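Aminopeptidase N (Francisella tularensis subsp. tularensis, PDB 5DLL) catalyses the zinc-dependent release of N-terminal amino acids, preferably alanine, from peptides, and is probably involved in breaking down intracellular peptides. Local coordinates at residues 24-29 against 96-101; 550-555 against 585-590; 803-808 against 825-830. All coordinates share one frame; numbering follows the deposited sequence.

Contact 1 (24-29 against 96-101); sequences SNYLID and NNVPEK
Tyr-26 and Val-98 reach for each other from opposite directions: the phenol extends from strand 26-36, and the CG2 methyl of Val-98 projects from the loop that precedes strand 101-110. The methyl meets the hydroxyl end of the ring, with CG2 of Val-98 3.2 Å from OH and 3.3 Å from CZ of Tyr-26. It approaches obliquely, neither over the face nor at the edge, in van der Waals contact with the far end of the phenol. The next residue adds a polar neighbour, since the carbonyl O of Pro-99 lies 3.5 Å from CE1 of Tyr-26, again at an oblique angle. No hydrogen bond joins the two segments; the phenol OH has its hydrogen-bond partner outside them.

Two torsions aim the ring. With CG beside the backbone N and anti to the carbonyl carbon (chi1 -77°), the side chain leaves the strand toward the loop, and chi2 of -88° turns the ring plane across the CA-CB-CG plane. Ser-24 OG donates to Tyr-26 O at 2.7 Å, in the carbonyl plane, bracing the backbone at the residue that carries the ring. The ring also makes a cation-pi interaction with Arg-57.

In the beta-rich N-terminal domain of this M1 peptidase, strand 42-52 runs antiparallel to both 26-36 and 101-110 and lies between them. Tyr-26 touches Ile-50 and Ala-52 of that middle strand on its way to the loop, while Leu-62 of strand 62-65 packs against both Tyr-26 and Val-98.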
loop_
_atom_site.group_PDB
_atom_site.type_symbol
_atom_site.label_atom_id
_atom_site.label_comp_id
_atom_site.label_asym_id
_atom_site.label_seq_id
_atom_site.Cartn_x
_atom_site.Cartn_y
_atom_site.Cartn_z
ATOM N N SER A 24 12.615 -5.347 28.436
ATOM C CA SER A 24 14.053 -5.202 28.627
ATOM C C SER A 24 14.355 -4.945 30.102
ATOM O O SER A 24 13.667 -4.153 30.740
ATOM C CB SER A 24 14.582 -4.048 27.781
ATOM O OG SER A 24 15.990 -3.959 27.874
ATOM N N ASN A 25 15.367 -5.622 30.642
ATOM C CA ASN A 25 15.752 -5.424 32.044
ATOM C C ASN A 25 16.456 -4.086 32.302
ATOM O O ASN A 25 16.519 -3.629 33.442
ATOM C CB ASN A 25 16.584 -6.609 32.580
ATOM C CG ASN A 25 17.970 -6.705 31.960
ATOM O OD1 ASN A 25 18.226 -6.186 30.875
ATOM N ND2 ASN A 25 18.875 -7.388 32.655
ATOM N N TYR A 26 16.973 -3.463 31.244
ATOM C CA TYR A 26 17.543 -2.116 31.329
ATOM C C TYR A 26 16.951 -1.219 30.244
ATOM O O TYR A 26 16.572 -1.702 29.171
ATOM C CB TYR A 26 19.076 -2.172 31.249
ATOM C CG TYR A 26 19.688 -2.620 32.559
ATOM C CD1 TYR A 26 20.007 -1.695 33.549
ATOM C CD2 TYR A 26 19.909 -3.968 32.828
ATOM C CE1 TYR A 26 20.542 -2.095 34.761
ATOM C CE2 TYR A 26 20.444 -4.377 34.041
ATOM C CZ TYR A 26 20.757 -3.436 35.005
ATOM O OH TYR A 26 21.290 -3.821 36.213
ATOM N N LEU A 27 16.855 0.078 30.542
ATOM C CA LEU A 27 16.239 1.056 29.642
ATOM C C LEU A 27 17.146 2.255 29.386
ATOM O O LEU A 27 18.032 2.555 30.182
ATOM C CB LEU A 27 14.907 1.544 30.216
ATOM C CG LEU A 27 13.730 0.569 30.116
ATOM C CD1 LEU A 27 12.598 1.013 31.034
ATOM C CD2 LEU A 27 13.246 0.432 28.676
ATOM N N ILE A 28 16.895 2.942 28.274
ATOM C CA ILE A 28 17.704 4.081 27.850
ATOM C C ILE A 28 16.842 5.335 27.837
ATOM O O ILE A 28 15.825 5.396 27.145
ATOM C CB ILE A 28 18.324 3.849 26.452
ATOM C CG1 ILE A 28 19.094 2.520 26.444
ATOM C CG2 ILE A 28 19.222 5.025 26.060
ATOM C CD1 ILE A 28 19.772 2.179 25.133
ATOM N N ASP A 29 17.259 6.323 28.622
ATOM C CA ASP A 29 16.571 7.601 28.716
ATOM C C ASP A 29 17.043 8.547 27.619
ATOM O O ASP A 29 16.222 9.194 26.960
ATOM C CB ASP A 29 16.813 8.233 30.094
ATOM C CG ASP A 29 16.059 7.522 31.217
ATOM O OD1 ASP A 29 15.173 6.683 30.925
ATOM O OD2 ASP A 29 16.346 7.819 32.401
ATOM N N ASN A 96 28.267 -7.785 32.843
ATOM C CA ASN A 96 27.643 -8.252 34.078
ATOM C C ASN A 96 27.755 -7.251 35.230
ATOM O O ASN A 96 28.618 -6.367 35.225
ATOM C CB ASN A 96 28.259 -9.584 34.497
ATOM C CG ASN A 96 27.998 -10.684 33.489
ATOM O OD1 ASN A 96 26.857 -10.927 33.101
ATOM N ND2 ASN A 96 29.057 -11.355 33.061
ATOM N N ASN A 97 26.862 -7.402 36.208
ATOM C CA ASN A 97 26.876 -6.613 37.445
ATOM C C ASN A 97 26.981 -5.107 37.217
ATOM O O ASN A 97 27.818 -4.436 37.825
ATOM C CB ASN A 97 28.009 -7.089 38.356
ATOM C CG ASN A 97 28.013 -8.590 38.535
ATOM O OD1 ASN A 97 29.051 -9.242 38.411
ATOM N ND2 ASN A 97 26.841 -9.154 38.806
ATOM N N VAL A 98 26.127 -4.593 36.335
ATOM C CA VAL A 98 26.061 -3.158 36.074
ATOM C C VAL A 98 25.223 -2.489 37.164
ATOM O O VAL A 98 24.408 -3.157 37.803
ATOM C CB VAL A 98 25.466 -2.839 34.682
ATOM C CG1 VAL A 98 26.236 -3.564 33.587
ATOM C CG2 VAL A 98 23.982 -3.183 34.610
ATOM N N PRO A 99 25.420 -1.174 37.384
ATOM C CA PRO A 99 24.641 -0.443 38.396
ATOM C C PRO A 99 23.182 -0.158 38.014
ATOM O O PRO A 99 22.774 -0.381 36.867
ATOM C CB PRO A 99 25.405 0.885 38.555
ATOM C CG PRO A 99 26.698 0.717 37.830
ATOM C CD PRO A 99 26.464 -0.324 36.783
ATOM N N GLU A 100 22.420 0.352 38.980
ATOM C CA GLU A 100 21.011 0.706 38.783
ATOM C C GLU A 100 20.845 1.886 37.825
ATOM O O GLU A 100 19.813 2.019 37.165
ATOM C CB GLU A 100 20.355 1.060 40.126
ATOM C CG GLU A 100 20.261 -0.088 41.124
ATOM C CD GLU A 100 19.164 -1.082 40.789
ATOM O OE1 GLU A 100 17.999 -0.660 40.642
ATOM O OE2 GLU A 100 19.466 -2.290 40.683
ATOM N N LYS A 101 21.856 2.750 37.772
ATOM C CA LYS A 101 21.817 3.950 36.942
ATOM C C LYS A 101 23.246 4.323 36.558
ATOM O O LYS A 101 24.102 4.480 37.432
ATOM C CB LYS A 101 21.153 5.092 37.717
ATOM C CG LYS A 101 20.483 6.152 36.856
ATOM C CD LYS A 101 19.597 7.059 37.704
ATOM C CE LYS A 101 18.778 8.023 36.858
ATOM N NZ LYS A 101 19.623 9.014 36.133
#

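Contact 2 (550-555 against 585-590); sequences RSEKDL and DLNDEF
Glu-552 and Asn-587 each carry CG anti to the backbone N (chi1 174° in Glu-552), and Glu-552 stays extended through chi2, so the carboxylate and the amide approach from opposite directions and meet between two helix starts. Asn-587 ND2 donates to Glu-552 OE2 at 2.6 Å in a bent bond, with an N-H...O angle of 131°. Neither group faces the other squarely: the nitrogen comes from above the carboxylate plane, the oxygen is tilted from the amide plane, and the two planes are 58° apart. Across the two segments the bond goes to OE2; OE1 of Glu-552 stays 4.1 Å from ND2 of Asn-587. The CB of Asn-587 flanks the same OE2, and CB of Phe-590, in the first turn of helix 588-598, approaches it at 4.1 Å.

Asn-587 works in two directions. It is the N-cap of helix 588-598, its OD1 accepting from Glu-589 N at 3.3 Å with that donor well above the carbonyl plane, while its NH2 group turns to Glu-552. Ser-551 has the corresponding N-cap place before helix 552-561, through a weak bond from Asp-554 N. The contact thus links the beginnings of two helices of the ARM-repeat-like C-terminal domain, with helix 565-581 intervening in the chain. That intervening helix packs against both segments: Ile-579 touches Glu-552, and Leu-572 and Ile-575 receive Phe-590.

The carboxylate of Glu-552 sits near the N-terminal end of helix 588-598, which would probably favour its anionic form.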
loop_
_atom_site.group_PDB
_atom_site.type_symbol
_atom_site.label_atom_id
_atom_site.label_comp_id
_atom_site.label_asym_id
_atom_site.label_seq_id
_atom_site.Cartn_x
_atom_site.Cartn_y
_atom_site.Cartn_z
ATOM N N ARG A 550 -30.122 -13.693 -4.128
ATOM C CA ARG A 550 -31.279 -12.861 -4.467
ATOM C C ARG A 550 -31.337 -12.517 -5.956
ATOM O O ARG A 550 -30.335 -12.616 -6.669
ATOM C CB ARG A 550 -31.301 -11.588 -3.620
ATOM C CG ARG A 550 -29.990 -10.825 -3.586
ATOM C CD ARG A 550 -30.129 -9.597 -2.709
ATOM N NE ARG A 550 -28.845 -8.966 -2.426
ATOM C CZ ARG A 550 -28.682 -7.909 -1.631
ATOM N NH1 ARG A 550 -29.728 -7.345 -1.027
ATOM N NH2 ARG A 550 -27.464 -7.412 -1.437
ATOM N N SER A 551 -32.523 -12.102 -6.403
ATOM C CA SER A 551 -32.821 -11.898 -7.825
ATOM C C SER A 551 -32.136 -10.677 -8.431
ATOM O O SER A 551 -31.653 -9.804 -7.712
ATOM C CB SER A 551 -34.328 -11.747 -8.012
ATOM O OG SER A 551 -34.800 -10.620 -7.294
ATOM N N GLU A 552 -32.122 -10.623 -9.763
ATOM C CA GLU A 552 -31.544 -9.495 -10.496
ATOM C C GLU A 552 -32.318 -8.200 -10.251
ATOM O O GLU A 552 -31.715 -7.129 -10.212
ATOM C CB GLU A 552 -31.475 -9.788 -12.004
ATOM C CG GLU A 552 -31.020 -8.602 -12.858
ATOM C CD GLU A 552 -30.702 -8.970 -14.303
ATOM O OE1 GLU A 552 -30.041 -10.007 -14.532
ATOM O OE2 GLU A 552 -31.095 -8.207 -15.214
ATOM N N LYS A 553 -33.640 -8.295 -10.091
ATOM C CA LYS A 553 -34.466 -7.109 -9.842
ATOM C C LYS A 553 -34.208 -6.514 -8.456
ATOM O O LYS A 553 -34.263 -5.295 -8.287
ATOM C CB LYS A 553 -35.957 -7.421 -10.004
ATOM C CG LYS A 553 -36.808 -6.174 -10.213
ATOM C CD LYS A 553 -38.288 -6.432 -9.969
ATOM C CE LYS A 553 -39.090 -5.145 -10.093
ATOM N NZ LYS A 553 -40.496 -5.297 -9.631
ATOM N N ASP A 554 -33.938 -7.373 -7.472
ATOM C CA ASP A 554 -33.542 -6.923 -6.131
ATOM C C ASP A 554 -32.221 -6.160 -6.165
ATOM O O ASP A 554 -32.081 -5.129 -5.511
ATOM C CB ASP A 554 -33.426 -8.104 -5.158
ATOM C CG ASP A 554 -34.770 -8.562 -4.623
ATOM O OD1 ASP A 554 -35.800 -8.287 -5.271
ATOM O OD2 ASP A 554 -34.794 -9.199 -3.550
ATOM N N LEU A 555 -31.254 -6.676 -6.921
ATOM C CA LEU A 555 -29.974 -5.988 -7.116
ATOM C C LEU A 555 -30.160 -4.715 -7.947
ATOM O O LEU A 555 -29.517 -3.700 -7.688
ATOM C CB LEU A 555 -28.950 -6.917 -7.787
ATOM C CG LEU A 555 -28.504 -8.153 -6.993
ATOM C CD1 LEU A 555 -27.703 -9.103 -7.870
ATOM C CD2 LEU A 555 -27.697 -7.754 -5.767
ATOM N N ASP A 585 -27.339 -12.913 -22.752
ATOM C CA ASP A 585 -27.532 -11.645 -23.450
ATOM C C ASP A 585 -27.904 -10.570 -22.438
ATOM O O ASP A 585 -28.201 -10.864 -21.277
ATOM C CB ASP A 585 -28.626 -11.763 -24.521
ATOM C CG ASP A 585 -28.177 -12.552 -25.743
ATOM O OD1 ASP A 585 -26.971 -12.525 -26.072
ATOM O OD2 ASP A 585 -29.041 -13.188 -26.385
ATOM N N LEU A 586 -27.890 -9.323 -22.892
ATOM C CA LEU A 586 -28.061 -8.179 -22.005
ATOM C C LEU A 586 -29.543 -7.865 -21.763
ATOM O O LEU A 586 -30.313 -7.670 -22.705
ATOM C CB LEU A 586 -27.334 -6.967 -22.593
ATOM C CG LEU A 586 -26.817 -5.907 -21.623
ATOM C CD1 LEU A 586 -25.898 -6.512 -20.567
ATOM C CD2 LEU A 586 -26.097 -4.818 -22.406
ATOM N N ASN A 587 -29.924 -7.815 -20.489
ATOM C CA ASN A 587 -31.308 -7.573 -20.080
ATOM C C ASN A 587 -31.776 -6.156 -20.447
ATOM O O ASN A 587 -30.972 -5.227 -20.529
ATOM C CB ASN A 587 -31.430 -7.814 -18.566
ATOM C CG ASN A 587 -32.863 -7.983 -18.100
ATOM O OD1 ASN A 587 -33.806 -7.522 -18.742
ATOM N ND2 ASN A 587 -33.030 -8.646 -16.963
ATOM N N ASP A 588 -33.078 -6.001 -20.668
ATOM C CA ASP A 588 -33.661 -4.703 -21.028
ATOM C C ASP A 588 -33.708 -3.754 -19.817
ATOM O O ASP A 588 -33.371 -2.574 -19.929
ATOM C CB ASP A 588 -35.071 -4.899 -21.610
ATOM C CG ASP A 588 -35.367 -3.969 -22.780
ATOM O OD1 ASP A 588 -34.432 -3.317 -23.292
ATOM O OD2 ASP A 588 -36.542 -3.909 -23.204
ATOM N N GLU A 589 -34.117 -4.281 -18.664
ATOM C CA GLU A 589 -34.166 -3.502 -17.426
ATOM C C GLU A 589 -32.760 -3.170 -16.933
ATOM O O GLU A 589 -32.562 -2.168 -16.242
ATOM C CB GLU A 589 -34.936 -4.251 -16.331
ATOM C CG GLU A 589 -36.442 -4.319 -16.555
ATOM C CD GLU A 589 -36.853 -5.362 -17.583
ATOM O OE1 GLU A 589 -36.442 -6.532 -17.441
ATOM O OE2 GLU A 589 -37.589 -5.015 -18.535
ATOM N N PHE A 590 -31.793 -4.017 -17.284
ATOM C CA PHE A 590 -30.382 -3.765 -16.985
ATOM C C PHE A 590 -29.860 -2.551 -17.758
ATOM O O PHE A 590 -29.274 -1.646 -17.169
ATOM C CB PHE A 590 -29.535 -5.005 -17.309
ATOM C CG PHE A 590 -28.061 -4.818 -17.075
ATOM C CD1 PHE A 590 -27.526 -4.935 -15.797
ATOM C CD2 PHE A 590 -27.205 -4.529 -18.132
ATOM C CE1 PHE A 590 -26.169 -4.761 -15.576
ATOM C CE2 PHE A 590 -25.847 -4.354 -17.918
ATOM C CZ PHE A 590 -25.328 -4.469 -16.638
#

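Contact 3 (803-808 against 825-830); sequences AFMADT and RNLMSW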
loop_
_atom_site.group_PDB
_atom_site.type_symbol
_atom_site.label_atom_id
_atom_site.label_comp_id
_atom_site.label_asym_id
_atom_site.label_seq_id
_atom_site.Cartn_x
_atom_site.Cartn_y
_atom_site.Cartn_z
ATOM N N ALA A 803 5.332 -20.160 -23.080
ATOM C CA ALA A 803 6.669 -20.479 -23.585
ATOM C C ALA A 803 7.564 -19.240 -23.634
ATOM O O ALA A 803 8.746 -19.308 -23.297
ATOM C CB ALA A 803 6.577 -21.125 -24.960
ATOM N N PHE A 804 7.004 -18.115 -24.056
ATOM C CA PHE A 804 7.723 -16.844 -24.007
ATOM C C PHE A 804 8.082 -16.456 -22.571
ATOM O O PHE A 804 9.125 -15.839 -22.338
ATOM C CB PHE A 804 6.905 -15.727 -24.666
ATOM C CG PHE A 804 7.451 -14.349 -24.414
ATOM C CD1 PHE A 804 8.589 -13.906 -25.075
ATOM C CD2 PHE A 804 6.832 -13.495 -23.505
ATOM C CE1 PHE A 804 9.099 -12.638 -24.840
ATOM C CE2 PHE A 804 7.336 -12.226 -23.268
ATOM C CZ PHE A 804 8.471 -11.796 -23.936
ATOM N N MET A 805 7.226 -16.815 -21.617
ATOM C CA MET A 805 7.480 -16.517 -20.211
ATOM C C MET A 805 8.607 -17.377 -19.622
ATOM O O MET A 805 9.433 -16.869 -18.863
ATOM C CB MET A 805 6.198 -16.662 -19.385
ATOM C CG MET A 805 6.267 -16.031 -17.994
ATOM S SD MET A 805 6.665 -14.263 -17.953
ATOM C CE MET A 805 5.154 -13.525 -18.569
ATOM N N ALA A 806 8.650 -18.665 -19.965
ATOM C CA ALA A 806 9.739 -19.553 -19.517
ATOM C C ALA A 806 11.096 -19.092 -20.057
ATOM O O ALA A 806 12.096 -19.100 -19.331
ATOM C CB ALA A 806 9.473 -20.995 -19.931
ATOM N N ASP A 807 11.117 -18.695 -21.328
ATOM C CA ASP A 807 12.332 -18.214 -21.979
ATOM C C ASP A 807 12.861 -16.967 -21.289
ATOM O O ASP A 807 14.029 -16.904 -20.916
ATOM C CB ASP A 807 12.068 -17.898 -23.456
ATOM C CG ASP A 807 11.738 -19.134 -24.279
ATOM O OD1 ASP A 807 11.974 -20.271 -23.813
ATOM O OD2 ASP A 807 11.237 -18.958 -25.407
ATOM N N THR A 808 11.994 -15.979 -21.116
ATOM C CA THR A 808 12.406 -14.707 -20.530
ATOM C C THR A 808 12.914 -14.878 -19.099
ATOM O O THR A 808 13.892 -14.244 -18.712
ATOM C CB THR A 808 11.262 -13.679 -20.567
ATOM O OG1 THR A 808 10.045 -14.318 -20.182
ATOM C CG2 THR A 808 11.099 -13.108 -21.971
ATOM N N ARG A 825 6.327 -16.068 -11.124
ATOM C CA ARG A 825 5.007 -16.147 -10.466
ATOM C C ARG A 825 3.864 -16.170 -11.485
ATOM O O ARG A 825 2.786 -16.688 -11.197
ATOM C CB ARG A 825 4.782 -14.991 -9.478
ATOM C CG ARG A 825 5.740 -14.951 -8.292
ATOM C CD ARG A 825 5.089 -14.329 -7.060
ATOM N NE ARG A 825 6.064 -13.658 -6.192
ATOM C CZ ARG A 825 6.176 -12.338 -6.014
ATOM N NH1 ARG A 825 5.364 -11.474 -6.625
ATOM N NH2 ARG A 825 7.114 -11.866 -5.198
ATOM N N ASN A 826 4.110 -15.604 -12.667
ATOM C CA ASN A 826 3.161 -15.649 -13.787
ATOM C C ASN A 826 2.747 -17.056 -14.222
ATOM O O ASN A 826 1.704 -17.223 -14.856
ATOM C CB ASN A 826 3.739 -14.913 -15.006
ATOM C CG ASN A 826 3.684 -13.399 -14.866
ATOM O OD1 ASN A 826 2.618 -12.819 -14.665
ATOM N ND2 ASN A 826 4.833 -12.755 -14.993
ATOM N N LEU A 827 3.571 -18.053 -13.905
ATOM C CA LEU A 827 3.333 -19.441 -14.310
ATOM C C LEU A 827 2.867 -20.343 -13.166
ATOM O O LEU A 827 2.492 -21.488 -13.405
ATOM C CB LEU A 827 4.618 -20.022 -14.915
ATOM C CG LEU A 827 5.032 -19.430 -16.265
ATOM C CD1 LEU A 827 6.505 -19.692 -16.533
ATOM C CD2 LEU A 827 4.171 -19.983 -17.394
ATOM N N MET A 828 2.863 -19.822 -11.938
ATOM C CA MET A 828 2.692 -20.649 -10.739
ATOM C C MET A 828 1.238 -20.778 -10.262
ATOM O O MET A 828 0.983 -21.379 -9.220
ATOM C CB MET A 828 3.575 -20.105 -9.607
ATOM C CG MET A 828 5.006 -19.812 -10.050
ATOM S SD MET A 828 6.232 -19.516 -8.754
ATOM C CE MET A 828 5.275 -18.638 -7.516
ATOM N N SER A 829 0.291 -20.234 -11.030
ATOM C CA SER A 829 -1.142 -20.350 -10.718
ATOM C C SER A 829 -1.817 -21.582 -11.347
ATOM O O SER A 829 -3.015 -21.783 -11.178
ATOM C CB SER A 829 -1.875 -19.088 -11.174
ATOM O OG SER A 829 -1.343 -17.946 -10.536
ATOM N N TRP A 830 -1.042 -22.398 -12.057
ATOM C CA TRP A 830 -1.535 -23.575 -12.795
ATOM C C TRP A 830 -2.651 -24.425 -12.132
ATOM O O TRP A 830 -3.442 -25.054 -12.837
ATOM C CB TRP A 830 -0.342 -24.474 -13.165
ATOM C CG TRP A 830 0.401 -25.017 -11.977
ATOM C CD1 TRP A 830 1.513 -24.486 -11.387
ATOM C CD2 TRP A 830 0.079 -26.198 -11.232
ATOM N NE1 TRP A 830 1.903 -25.266 -10.321
ATOM C CE2 TRP A 830 1.036 -26.322 -10.204
ATOM C CE3 TRP A 830 -0.928 -27.164 -11.334
ATOM C CZ2 TRP A 830 1.016 -27.379 -9.288
ATOM C CZ3 TRP A 830 -0.949 -28.208 -10.423
ATOM C CH2 TRP A 830 0.017 -28.309 -9.415
#
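Met-805, Leu-827 and Asn-826 account for most of the surface buried here, with Met-805 of helix 800-815 pressed against the other two, which lie in the loop after helix 817-824. Its CG lies 3.9 Å from CD1 of Leu-827, the two side chains running antiparallel alongside each other. The same leucine methyl approaches the helix backbone, CD1 of Leu-827 being 4.2 Å from Ala-806 N.

Met-805 then curls. Beyond a CG anti to the backbone N, chi2 (57°) and chi3 (72°) both bend the chain and bring the thioether to Asn-826, whose side chain lies roughly perpendicular to that of Met-805. There CE of Met-805 is 3.7 Å from Asn-826 ND2, and SD is 3.8 Å from that nitrogen. This is van der Waals contact; the amide NH2 is engaged by Met-823 O at the end of helix 817-824. The loop is further fixed by a hydrogen bond between Asn-826 O and Tyr-794 OH, and the Tyr-794 side chain also touches Met-805 and Leu-827.

A phosphate ion, probably from the crystallisation liquor, lies next to Ala-806. Leu-827 also packs on Ala-844 and Leu-845 of helix 835-849, and Met-805 on Ile-784 of helix 777-788. Side chains of several helices and of the loop joining 817-824 to 835-849 pack together in this way in the all-helical, ARM-repeat-like C-terminal domain of M1 aminopeptidases.

How the contacts relate
The three contacts follow one another along the chain without touching. Contact 1 belongs to the beta-rich N-terminal domain, whereas contacts 2 and 3 both fall in the C-terminal helical domain, near its beginning and near its end. Contacts 1 and 2 lie on opposite sides of the chain's centre, with their own centres 71 Å apart. Contact 3 is 55 Å from contact 1 and 39 Å from contact 2, centre to centre; even the nearest atoms of contacts 2 and 3 are about 28 Å apart. All three lie away from the zinc site of His-309, His-313 and Glu-332 in the peptidase domain, and each joins parts of a single domain.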